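DNA replication regulator protein HobA (Helicobacter pylori, PDB 2UVP) is required for initiation of DNA replication and increases the binding of the initiator DnaA to the oriC region. Local coordinates at residues A[29-33]-A[164-168]; A[43-47]-A[171-176]; A[82-86]-A[176-181]; A[105-110]-A[132-137]. All coordinates share one frame; numbering follows the deposited sequence.

Interaction 1: residues A[29-33]-A[164-168]; sequences SGWLE and KLLQL
W31, in the linker between helix 10-28 and helix 39-51, lies against helix 161-180 of this SIS-clan, parallel-sheet fold and is gripped there by a cation-pi contact, CH-pi packing and one hydrogen bond. The extended K164 chain runs over one face of the indole: K164 CD stands 3.7 Å from the centroid of the six-membered ring, nearly on its normal, while K164 NZ lies off-centre 4.5 Å from that of the five-membered ring. The ammonium also forms a salt bridge with D158, which holds the lysine at its far end. The opposite indole face is covered by L32 CB of the same linker. L168 CD2 meets W31 CH2 obliquely at 4.0 Å; the same methyl meets L32 CD1.

The polar part centres on Q167, whose amide plane stands 85° from the indole. Its NE2 passes the L32 methyl CD2 and bonds to a polar side chain of a neighbouring subunit, as well as to a water that accepts from Q167 NE2 and L32 N and donates to S29 O. W31 NE1 gives its hydrogen to Q167 OE1 at 2.8 Å, within the indole plane but 42° above the plane of the amide carbonyl.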
loop_
_atom_site.group_PDB
_atom_site.type_symbol
_atom_site.label_atom_id
_atom_site.label_comp_id
_atom_site.label_asym_id
_atom_site.label_seq_id
_atom_site.Cartn_x
_atom_site.Cartn_y
_atom_site.Cartn_z
ATOM N N SER A 29 8.739 -15.850 30.428
ATOM C CA SER A 29 7.461 -15.148 30.517
ATOM C C SER A 29 7.425 -14.037 31.576
ATOM O O SER A 29 6.556 -13.168 31.517
ATOM C CB SER A 29 6.325 -16.144 30.793
ATOM O OG SER A 29 6.383 -16.653 32.122
ATOM N N GLY A 30 8.338 -14.081 32.555
ATOM C CA GLY A 30 8.393 -13.024 33.578
ATOM C C GLY A 30 9.398 -11.921 33.284
ATOM O O GLY A 30 9.698 -11.111 34.154
ATOM N N TRP A 31 9.866 -11.841 32.038
ATOM C CA TRP A 31 10.915 -10.909 31.644
ATOM C C TRP A 31 10.535 -9.458 31.973
ATOM O O TRP A 31 11.389 -8.661 32.353
ATOM C CB TRP A 31 11.230 -11.054 30.140
ATOM C CG TRP A 31 10.168 -10.450 29.261
ATOM C CD1 TRP A 31 8.995 -11.035 28.870
ATOM C CD2 TRP A 31 10.164 -9.121 28.700
ATOM N NE1 TRP A 31 8.264 -10.151 28.089
ATOM C CE2 TRP A 31 8.956 -8.978 27.972
ATOM C CE3 TRP A 31 11.065 -8.040 28.736
ATOM C CZ2 TRP A 31 8.631 -7.801 27.280
ATOM C CZ3 TRP A 31 10.740 -6.857 28.044
ATOM C CH2 TRP A 31 9.533 -6.756 27.324
ATOM N N LEU A 32 9.257 -9.112 31.835
ATOM C CA LEU A 32 8.862 -7.712 32.016
ATOM C C LEU A 32 8.945 -7.260 33.477
ATOM O O LEU A 32 9.133 -6.088 33.747
ATOM C CB LEU A 32 7.489 -7.444 31.388
ATOM C CG LEU A 32 7.059 -5.984 31.162
ATOM C CD1 LEU A 32 8.148 -5.130 30.540
ATOM C CD2 LEU A 32 5.781 -6.030 30.271
ATOM N N GLU A 33 8.832 -8.207 34.414
ATOM C CA GLU A 33 9.006 -7.913 35.849
ATOM C C GLU A 33 10.442 -7.481 36.143
ATOM O O GLU A 33 10.692 -6.756 37.110
ATOM C CB GLU A 33 8.686 -9.152 36.672
ATOM C CG GLU A 33 7.244 -9.607 36.577
ATOM C CD GLU A 33 6.908 -10.600 37.659
ATOM O OE1 GLU A 33 7.143 -10.267 38.841
ATOM O OE2 GLU A 33 6.401 -11.709 37.348
ATOM N N LYS A 164 7.402 -10.173 22.613
ATOM C CA LYS A 164 7.585 -9.052 23.529
ATOM C C LYS A 164 6.983 -7.784 22.955
ATOM O O LYS A 164 6.393 -6.978 23.673
ATOM C CB LYS A 164 9.080 -8.856 23.825
ATOM C CG LYS A 164 9.663 -10.047 24.606
ATOM C CD LYS A 164 11.135 -9.813 25.069
ATOM C CE LYS A 164 11.605 -11.109 25.774
ATOM N NZ LYS A 164 13.017 -11.035 26.204
ATOM N N LEU A 165 7.103 -7.619 21.643
ATOM C CA LEU A 165 6.469 -6.464 21.002
ATOM C C LEU A 165 4.944 -6.472 21.225
ATOM O O LEU A 165 4.371 -5.459 21.605
ATOM C CB LEU A 165 6.824 -6.398 19.514
ATOM C CG LEU A 165 8.292 -6.041 19.197
ATOM C CD1 LEU A 165 8.559 -6.199 17.712
ATOM C CD2 LEU A 165 8.622 -4.608 19.663
ATOM N N LEU A 166 4.303 -7.611 20.980
ATOM C CA LEU A 166 2.862 -7.749 21.239
ATOM C C LEU A 166 2.540 -7.441 22.697
ATOM O O LEU A 166 1.551 -6.772 23.014
ATOM C CB LEU A 166 2.370 -9.157 20.886
ATOM C CG LEU A 166 2.495 -9.587 19.430
ATOM C CD1 LEU A 166 1.831 -10.936 19.288
ATOM C CD2 LEU A 166 1.822 -8.575 18.515
ATOM N N GLN A 167 3.379 -7.967 23.582
ATOM C CA GLN A 167 3.114 -7.869 25.002
ATOM C C GLN A 167 3.206 -6.396 25.445
ATOM O O GLN A 167 2.357 -5.899 26.208
ATOM C CB GLN A 167 4.104 -8.744 25.754
ATOM C CG GLN A 167 3.730 -8.864 27.216
ATOM C CD GLN A 167 4.754 -9.657 28.006
ATOM O OE1 GLN A 167 5.579 -10.377 27.439
ATOM N NE2 GLN A 167 4.745 -9.466 29.326
ATOM N N LEU A 168 4.212 -5.687 24.938
ATOM C CA LEU A 168 4.347 -4.251 25.268
ATOM C C LEU A 168 3.196 -3.436 24.678
ATOM O O LEU A 168 2.698 -2.498 25.310
ATOM C CB LEU A 168 5.675 -3.698 24.769
ATOM C CG LEU A 168 6.906 -4.242 25.516
ATOM C CD1 LEU A 168 8.131 -3.925 24.678
ATOM C CD2 LEU A 168 7.001 -3.679 26.987
HETATM O O HOH W 1 6.741 -10.498 31.178
#

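Interaction 2: residues A[43-47]-A[171-176]; sequences IAQTI and LFENAL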
loop_
_atom_site.group_PDB
_atom_site.type_symbol
_atom_site.label_atom_id
_atom_site.label_comp_id
_atom_site.label_asym_id
_atom_site.label_seq_id
_atom_site.Cartn_x
_atom_site.Cartn_y
_atom_site.Cartn_z
ATOM N N ILE A 43 5.295 5.069 29.034
ATOM C CA ILE A 43 3.882 4.809 28.792
ATOM C C ILE A 43 3.010 5.932 29.361
ATOM O O ILE A 43 2.091 6.424 28.689
ATOM C CB ILE A 43 3.457 3.424 29.313
ATOM C CG1 ILE A 43 4.118 2.327 28.459
ATOM C CG2 ILE A 43 1.910 3.288 29.360
ATOM C CD1 ILE A 43 3.892 0.919 28.968
ATOM N N ALA A 44 3.312 6.365 30.593
ATOM C CA ALA A 44 2.518 7.436 31.219
ATOM C C ALA A 44 2.587 8.711 30.382
ATOM O O ALA A 44 1.564 9.346 30.119
ATOM C CB ALA A 44 2.999 7.702 32.639
ATOM N N GLN A 45 3.792 9.064 29.956
ATOM C CA GLN A 45 4.019 10.301 29.198
ATOM C C GLN A 45 3.308 10.259 27.857
ATOM O O GLN A 45 2.725 11.250 27.409
ATOM C CB GLN A 45 5.509 10.527 28.982
ATOM C CG GLN A 45 6.245 10.788 30.291
ATOM C CD GLN A 45 7.730 11.024 30.121
ATOM O OE1 GLN A 45 8.280 10.888 29.029
ATOM N NE2 GLN A 45 8.397 11.384 31.224
ATOM N N THR A 46 3.309 9.085 27.241
ATOM C CA THR A 46 2.583 8.889 25.980
ATOM C C THR A 46 1.066 8.995 26.169
ATOM O O THR A 46 0.375 9.610 25.350
ATOM C CB THR A 46 2.992 7.557 25.341
ATOM O OG1 THR A 46 4.412 7.526 25.198
ATOM C CG2 THR A 46 2.349 7.386 23.937
ATOM N N ILE A 47 0.540 8.403 27.243
ATOM C CA ILE A 47 -0.874 8.534 27.586
ATOM C C ILE A 47 -1.254 10.008 27.812
ATOM O O ILE A 47 -2.264 10.469 27.281
ATOM C CB ILE A 47 -1.251 7.700 28.811
ATOM C CG1 ILE A 47 -1.173 6.208 28.446
ATOM C CG2 ILE A 47 -2.670 8.057 29.266
ATOM C CD1 ILE A 47 -1.216 5.272 29.658
ATOM N N LEU A 171 0.258 -4.009 26.855
ATOM C CA LEU A 171 0.435 -3.252 28.091
ATOM C C LEU A 171 0.060 -1.778 27.854
ATOM O O LEU A 171 -0.721 -1.189 28.634
ATOM C CB LEU A 171 1.885 -3.342 28.572
ATOM C CG LEU A 171 2.237 -2.501 29.793
ATOM C CD1 LEU A 171 1.442 -2.962 31.023
ATOM C CD2 LEU A 171 3.760 -2.603 30.042
ATOM N N PHE A 172 0.601 -1.193 26.779
ATOM C CA PHE A 172 0.291 0.174 26.427
ATOM C C PHE A 172 -1.204 0.416 26.249
ATOM O O PHE A 172 -1.750 1.356 26.834
ATOM C CB PHE A 172 1.052 0.626 25.167
ATOM C CG PHE A 172 0.615 1.964 24.686
ATOM C CD1 PHE A 172 1.049 3.114 25.331
ATOM C CD2 PHE A 172 -0.301 2.081 23.637
ATOM C CE1 PHE A 172 0.613 4.380 24.922
ATOM C CE2 PHE A 172 -0.744 3.349 23.215
ATOM C CZ PHE A 172 -0.263 4.504 23.859
ATOM N N GLU A 173 -1.887 -0.423 25.470
ATOM C CA GLU A 173 -3.314 -0.184 25.214
ATOM C C GLU A 173 -4.183 -0.364 26.469
ATOM O O GLU A 173 -5.174 0.347 26.662
ATOM C CB GLU A 173 -3.821 -1.051 24.052
ATOM C CG GLU A 173 -3.867 -2.520 24.374
ATOM C CD GLU A 173 -4.589 -3.352 23.316
ATOM O OE1 GLU A 173 -5.543 -2.855 22.664
ATOM O OE2 GLU A 173 -4.206 -4.526 23.189
ATOM N N ASN A 174 -3.823 -1.317 27.324
ATOM C CA ASN A 174 -4.548 -1.484 28.596
ATOM C C ASN A 174 -4.331 -0.283 29.511
ATOM O O ASN A 174 -5.273 0.198 30.149
ATOM C CB ASN A 174 -4.130 -2.765 29.278
ATOM C CG ASN A 174 -4.936 -3.932 28.820
ATOM O OD1 ASN A 174 -5.978 -4.272 29.433
ATOM N ND2 ASN A 174 -4.500 -4.551 27.728
ATOM N N ALA A 175 -3.094 0.208 29.542
ATOM C CA ALA A 175 -2.752 1.375 30.345
ATOM C C ALA A 175 -3.524 2.574 29.848
ATOM O O ALA A 175 -4.179 3.252 30.632
ATOM C CB ALA A 175 -1.280 1.638 30.312
ATOM N N LEU A 176 -3.487 2.808 28.540
ATOM C CA LEU A 176 -4.242 3.922 27.945
ATOM C C LEU A 176 -5.738 3.916 28.280
ATOM O O LEU A 176 -6.273 4.943 28.716
ATOM C CB LEU A 176 -4.060 3.919 26.424
ATOM C CG LEU A 176 -4.894 4.906 25.616
ATOM C CD1 LEU A 176 -4.620 6.342 26.034
ATOM C CD2 LEU A 176 -4.605 4.708 24.115
#
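Helix segments 43-47 and 171-176 pass each other at 10.1 Å between axes with a crossing angle of -53°, and their backbones come nearest at I47 and L176. The two helices pack together on one side of the parallel sheet of this alpha/beta fold, against strands 116-121 and 139-143. Two isoleucines, one helical turn apart, carry most of the contact from helix 39-51. I43 divides its branches: CD1 crosses L171 at about a right angle, meeting its CD2 at 3.7 Å, while CG2 drops onto A175 CB and passes F172 CD1. In I47 the ethyl branch stands opposite the carbonyl carbon (chi1 -69°) and continues outward, which carries CD1 past A175 CB to within 3.5 Å of the L176 backbone N. A175 CB packs against the notch between I43 CG2 and I47 CD1, 3.7 Å from each, and this short side chain probably lets I47 CD1 reach the backbone.

On the flank toward the sheet, T46 crosses F172 at about a right angle, its methyl CG2 3.6 Å from CE1 of the ring; its hydroxyl OG1 is turned back to L42 O one turn earlier. The F172 ring also makes an edge-to-face stack with W119, and I43 and T46 both touch F140. L171 and A175 in addition pack on aromatic side chains of a neighbouring subunit. Because every touching residue is buried and the contact is made by aliphatic groups, a phenyl ring and a stretch of helix backbone, the helices are held mainly by shape and exclusion of water, with the threonine hydroxyl satisfied inside its own helix.

Interaction 3: residues A[82-86]-A[176-181]; sequences ERPLL and LFSVLY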
loop_
_atom_site.group_PDB
_atom_site.type_symbol
_atom_site.label_atom_id
_atom_site.label_comp_id
_atom_site.label_asym_id
_atom_site.label_seq_id
_atom_site.Cartn_x
_atom_site.Cartn_y
_atom_site.Cartn_z
ATOM N N GLU A 82 -17.472 1.842 21.055
ATOM C CA GLU A 82 -17.557 3.031 21.905
ATOM C C GLU A 82 -16.240 3.807 22.052
ATOM O O GLU A 82 -16.208 4.874 22.678
ATOM C CB GLU A 82 -18.116 2.662 23.282
ATOM C CG GLU A 82 -19.640 2.529 23.307
ATOM C CD GLU A 82 -20.173 2.296 24.701
ATOM O OE1 GLU A 82 -20.633 3.271 25.326
ATOM O OE2 GLU A 82 -20.113 1.143 25.177
ATOM N N ARG A 83 -15.167 3.282 21.460
ATOM C CA ARG A 83 -13.832 3.881 21.580
ATOM C C ARG A 83 -13.731 5.239 20.882
ATOM O O ARG A 83 -14.452 5.501 19.907
ATOM C CB ARG A 83 -12.774 2.974 20.954
ATOM C CG ARG A 83 -12.686 1.569 21.500
ATOM C CD ARG A 83 -11.917 0.715 20.526
ATOM N NE ARG A 83 -10.535 1.170 20.319
ATOM C CZ ARG A 83 -9.478 0.614 20.919
ATOM N NH1 ARG A 83 -9.642 -0.377 21.786
ATOM N NH2 ARG A 83 -8.256 1.055 20.667
ATOM N N PRO A 84 -12.813 6.096 21.355
ATOM C CA PRO A 84 -12.526 7.321 20.613
ATOM C C PRO A 84 -11.782 6.980 19.330
ATOM O O PRO A 84 -11.169 5.910 19.238
ATOM C CB PRO A 84 -11.578 8.079 21.537
ATOM C CG PRO A 84 -10.905 7.000 22.355
ATOM C CD PRO A 84 -11.974 5.971 22.571
ATOM N N LEU A 85 -11.837 7.873 18.349
ATOM C CA LEU A 85 -10.955 7.770 17.201
ATOM C C LEU A 85 -9.613 8.377 17.587
ATOM O O LEU A 85 -9.499 9.600 17.761
ATOM C CB LEU A 85 -11.540 8.515 16.001
ATOM C CG LEU A 85 -10.722 8.495 14.700
ATOM C CD1 LEU A 85 -10.545 7.074 14.143
ATOM C CD2 LEU A 85 -11.396 9.396 13.666
ATOM N N LEU A 86 -8.578 7.555 17.691
ATOM C CA LEU A 86 -7.305 8.080 18.215
ATOM C C LEU A 86 -6.455 8.693 17.128
ATOM O O LEU A 86 -6.508 8.263 15.985
ATOM C CB LEU A 86 -6.522 7.010 18.970
ATOM C CG LEU A 86 -7.218 6.425 20.188
ATOM C CD1 LEU A 86 -6.476 5.144 20.527
ATOM C CD2 LEU A 86 -7.158 7.425 21.351
ATOM N N LEU A 176 -3.487 2.808 28.540
ATOM C CA LEU A 176 -4.242 3.922 27.945
ATOM C C LEU A 176 -5.738 3.916 28.280
ATOM O O LEU A 176 -6.273 4.943 28.716
ATOM C CB LEU A 176 -4.060 3.919 26.424
ATOM C CG LEU A 176 -4.894 4.906 25.616
ATOM C CD1 LEU A 176 -4.620 6.342 26.034
ATOM C CD2 LEU A 176 -4.605 4.708 24.115
ATOM N N PHE A 177 -6.413 2.788 28.058
ATOM C CA PHE A 177 -7.850 2.728 28.266
ATOM C C PHE A 177 -8.204 2.665 29.737
ATOM O O PHE A 177 -9.255 3.170 30.158
ATOM C CB PHE A 177 -8.482 1.600 27.454
ATOM C CG PHE A 177 -8.677 1.973 26.030
ATOM C CD1 PHE A 177 -7.633 1.860 25.125
ATOM C CD2 PHE A 177 -9.886 2.513 25.607
ATOM C CE1 PHE A 177 -7.787 2.240 23.809
ATOM C CE2 PHE A 177 -10.057 2.914 24.289
ATOM C CZ PHE A 177 -9.012 2.779 23.386
ATOM N N SER A 178 -7.309 2.083 30.526
ATOM C CA SER A 178 -7.449 2.159 31.973
ATOM C C SER A 178 -7.540 3.607 32.437
ATOM O O SER A 178 -8.375 3.921 33.290
ATOM C CB SER A 178 -6.333 1.408 32.694
ATOM O OG SER A 178 -6.563 0.016 32.579
ATOM N N VAL A 179 -6.716 4.498 31.895
ATOM C CA VAL A 179 -6.870 5.900 32.294
ATOM C C VAL A 179 -8.055 6.593 31.616
ATOM O O VAL A 179 -8.781 7.346 32.268
ATOM C CB VAL A 179 -5.538 6.755 32.386
ATOM C CG1 VAL A 179 -4.264 5.922 32.242
ATOM C CG2 VAL A 179 -5.551 7.977 31.507
ATOM N N LEU A 180 -8.301 6.279 30.345
ATOM C CA LEU A 180 -9.458 6.850 29.648
ATOM C C LEU A 180 -10.792 6.480 30.296
ATOM O O LEU A 180 -11.708 7.309 30.376
ATOM C CB LEU A 180 -9.464 6.447 28.170
ATOM C CG LEU A 180 -8.479 7.210 27.290
ATOM C CD1 LEU A 180 -8.431 6.591 25.889
ATOM C CD2 LEU A 180 -8.853 8.689 27.217
ATOM N N TYR A 181 -10.909 5.242 30.752
ATOM C CA TYR A 181 -12.150 4.780 31.355
ATOM C C TYR A 181 -12.106 4.943 32.876
ATOM O O TYR A 181 -12.734 4.183 33.608
ATOM C CB TYR A 181 -12.460 3.336 30.931
ATOM C CG TYR A 181 -12.731 3.164 29.436
ATOM C CD1 TYR A 181 -13.036 4.257 28.626
ATOM C CD2 TYR A 181 -12.702 1.901 28.845
ATOM C CE1 TYR A 181 -13.288 4.106 27.253
ATOM C CE2 TYR A 181 -12.961 1.733 27.468
ATOM C CZ TYR A 181 -13.251 2.842 26.685
ATOM O OH TYR A 181 -13.512 2.688 25.331
#
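F177 CZ lies over one face of the R83 guanidinium, near its centre, the two planes inclined at 41° to each other. It is 3.3 Å from R83 CZ and equally close to R83 NH2. From the phenyl ring's side the approach is oblique, so this is not a parallel stack. A bend in the arginine chain (chi3 62°) folds the group back over the phenylalanine, and a hydrogen bond from NH2 to L75 O, at the end of helix 65-75, fixes it there.

P84 and F177 come at each other from opposite directions, P84 CD 4.0 Å from F177 CE2 and oblique to the ring; P84 CG meets L180 CD1 more loosely at 4.3 Å. Y181, the first residue to leave the helical conformation, stands with its ring 82° from the guanidinium plane and brings OH to 3.9 Å from R83 CA, beside the arginine stem. Deeper in, L86 and L176 reach toward each other tip to tip, CD1 of the former 4.1 Å from CD2 of the latter, and L86 also touches V50 of helix 39-51.

The contact thus grades from buried leucines to an arginine and tyrosine at the surface. It belongs to the layered alpha/beta architecture of the protein: the loop leading into strand 88-90, outermost in this chain's sheet, is laid along the C-terminal end of helix 161-180, next to N182, a calcium ligand in crystals of this protein.

Interaction 4: residues A[105-110]-A[132-137]; sequences SLATIE and ILLSKI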
loop_
_atom_site.group_PDB
_atom_site.type_symbol
_atom_site.label_atom_id
_atom_site.label_comp_id
_atom_site.label_asym_id
_atom_site.label_seq_id
_atom_site.Cartn_x
_atom_site.Cartn_y
_atom_site.Cartn_z
ATOM N N SER A 105 11.911 17.746 6.350
ATOM C CA SER A 105 10.835 16.945 6.952
ATOM C C SER A 105 10.390 17.523 8.294
ATOM O O SER A 105 9.202 17.671 8.544
ATOM C CB SER A 105 11.245 15.481 7.122
ATOM O OG SER A 105 11.661 14.926 5.896
ATOM N N LEU A 106 11.349 17.858 9.154
ATOM C CA LEU A 106 11.011 18.357 10.479
ATOM C C LEU A 106 10.148 19.616 10.420
ATOM O O LEU A 106 9.116 19.708 11.096
ATOM C CB LEU A 106 12.282 18.616 11.288
ATOM C CG LEU A 106 12.083 18.950 12.758
ATOM C CD1 LEU A 106 11.803 17.675 13.540
ATOM C CD2 LEU A 106 13.352 19.625 13.268
ATOM N N ALA A 107 10.570 20.580 9.600
ATOM C CA ALA A 107 9.843 21.837 9.487
ATOM C C ALA A 107 8.430 21.591 8.964
ATOM O O ALA A 107 7.465 22.198 9.449
ATOM C CB ALA A 107 10.597 22.801 8.575
ATOM N N THR A 108 8.305 20.702 7.983
ATOM C CA THR A 108 6.993 20.414 7.411
ATOM C C THR A 108 6.112 19.710 8.441
ATOM O O THR A 108 4.930 20.016 8.570
ATOM C CB THR A 108 7.094 19.625 6.077
ATOM O OG1 THR A 108 7.826 20.416 5.112
ATOM C CG2 THR A 108 5.696 19.318 5.524
ATOM N N ILE A 109 6.696 18.793 9.201
ATOM C CA ILE A 109 5.953 18.108 10.267
ATOM C C ILE A 109 5.454 19.102 11.343
ATOM O O ILE A 109 4.285 19.091 11.729
ATOM C CB ILE A 109 6.805 16.968 10.879
ATOM C CG1 ILE A 109 6.998 15.862 9.837
ATOM C CG2 ILE A 109 6.194 16.404 12.164
ATOM C CD1 ILE A 109 8.156 14.949 10.122
ATOM N N GLU A 110 6.360 19.965 11.808
ATOM C CA GLU A 110 6.026 20.952 12.821
ATOM C C GLU A 110 4.920 21.902 12.347
ATOM O O GLU A 110 4.055 22.273 13.138
ATOM C CB GLU A 110 7.280 21.728 13.265
ATOM C CG GLU A 110 8.340 20.849 13.932
ATOM C CD GLU A 110 9.647 21.583 14.243
ATOM O OE1 GLU A 110 10.052 21.554 15.419
ATOM O OE2 GLU A 110 10.280 22.166 13.326
ATOM N N ILE A 132 15.584 13.329 13.128
ATOM C CA ILE A 132 14.231 13.681 13.531
ATOM C C ILE A 132 13.969 13.212 14.969
ATOM O O ILE A 132 13.433 13.955 15.804
ATOM C CB ILE A 132 13.204 13.109 12.511
ATOM C CG1 ILE A 132 12.973 14.142 11.407
ATOM C CG2 ILE A 132 11.892 12.739 13.180
ATOM C CD1 ILE A 132 12.251 13.608 10.205
ATOM N N LEU A 133 14.394 11.987 15.259
ATOM C CA LEU A 133 14.164 11.410 16.573
ATOM C C LEU A 133 15.007 12.118 17.633
ATOM O O LEU A 133 14.616 12.180 18.792
ATOM C CB LEU A 133 14.415 9.901 16.539
ATOM C CG LEU A 133 13.472 9.126 15.602
ATOM C CD1 LEU A 133 13.799 7.654 15.635
ATOM C CD2 LEU A 133 12.002 9.363 15.927
ATOM N N LEU A 134 16.146 12.663 17.206
ATOM C CA LEU A 134 17.027 13.489 18.052
ATOM C C LEU A 134 16.458 14.881 18.366
ATOM O O LEU A 134 16.974 15.587 19.249
ATOM C CB LEU A 134 18.385 13.641 17.364
ATOM C CG LEU A 134 19.675 13.011 17.913
ATOM C CD1 LEU A 134 19.462 11.884 18.921
ATOM C CD2 LEU A 134 20.566 12.546 16.772
ATOM N N SER A 135 15.405 15.268 17.644
ATOM C CA SER A 135 14.842 16.615 17.732
ATOM C C SER A 135 14.102 16.903 19.046
ATOM O O SER A 135 14.046 16.056 19.937
ATOM C CB SER A 135 13.937 16.894 16.526
ATOM O OG SER A 135 12.674 16.263 16.665
ATOM N N LYS A 136 13.553 18.113 19.147
ATOM C CA LYS A 136 12.820 18.587 20.318
ATOM C C LYS A 136 11.465 17.895 20.448
ATOM O O LYS A 136 10.887 17.854 21.538
ATOM C CB LYS A 136 12.573 20.111 20.236
ATOM C CG LYS A 136 13.506 20.888 19.291
ATOM C CD LYS A 136 12.999 20.851 17.832
ATOM C CE LYS A 136 14.152 20.870 16.828
ATOM N NZ LYS A 136 15.169 19.811 17.099
ATOM N N ILE A 137 10.948 17.372 19.336
ATOM C CA ILE A 137 9.603 16.804 19.323
ATOM C C ILE A 137 9.575 15.617 20.296
ATOM O O ILE A 137 10.534 14.854 20.360
ATOM C CB ILE A 137 9.129 16.396 17.888
ATOM C CG1 ILE A 137 8.874 17.635 17.017
ATOM C CG2 ILE A 137 7.800 15.626 17.933
ATOM C CD1 ILE A 137 10.089 18.197 16.330
#
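L106 points its CG away from the backbone N (chi1 -172°), which sends CD1 into the turn after helix 127-133, and I137 has its ethyl group bent back at chi2 (85°) so that CD1 comes to meet it. The two side chains slide past each other in opposite directions. Their CD1 methyls are modelled 3.3 Å apart, tighter than expected for van der Waals contact, so the exact spacing is doubtful. L106 CD1 also touches S135 OG, while its other methyl, CD2, crosses the strongly bent K136 chain obliquely, 3.9 Å from CE.

S135 shapes the turn that presents these groups. Its OG gives a short 2.6 Å hydrogen bond to I132 O, lying in the carbonyl plane, and the same oxygen also accepts from S135 N; I137 N reaches back to OG through a weak bond. Nearer the sheet, the I132 methyl CD1 packs 3.7 Å from S105 CB and more loosely on I109 CD1, and both I132 and I137 touch F118 of strand 116-121.

At the outer edge the extended E110 brings OE1 to 3.5 Å from I137 CD1 and crosses K136 at about a right angle. OE1 and K136 NZ remain 5.7 Å apart, so their opposite charges may attract without forming a salt bridge. Helix 102-112 is thereby joined to the end of helix 127-133 and the turn before strand 139-143 mainly by aliphatic contact, with no hydrogen bond between the two segments; those of S135 are spent on holding the turn in shape, and any electrostatic contribution is probably confined to the outer edge, between E110 and K136.

How the interactions relate
From the N terminus, the linker after helix 10-28 closes the first long loop on helix 161-180 in interaction 1, and helix 39-51 closes another further along that helix in interaction 2. The loop before strand 88-90 then reaches the C-terminal end of helix 161-180 in interaction 3. These three closures cross along the chain. Interactions 1 and 2 touch through L32 and L171; interactions 2 and 3 share L176 and meet again where I47 packs on V179. Helix 161-180 thus gathers three earlier parts of the fold. Interaction 4 is a short-range closure contained within all three loops, joining helix 102-112 to the end of helix 127-133, about 30 Å from interaction 1 between centres.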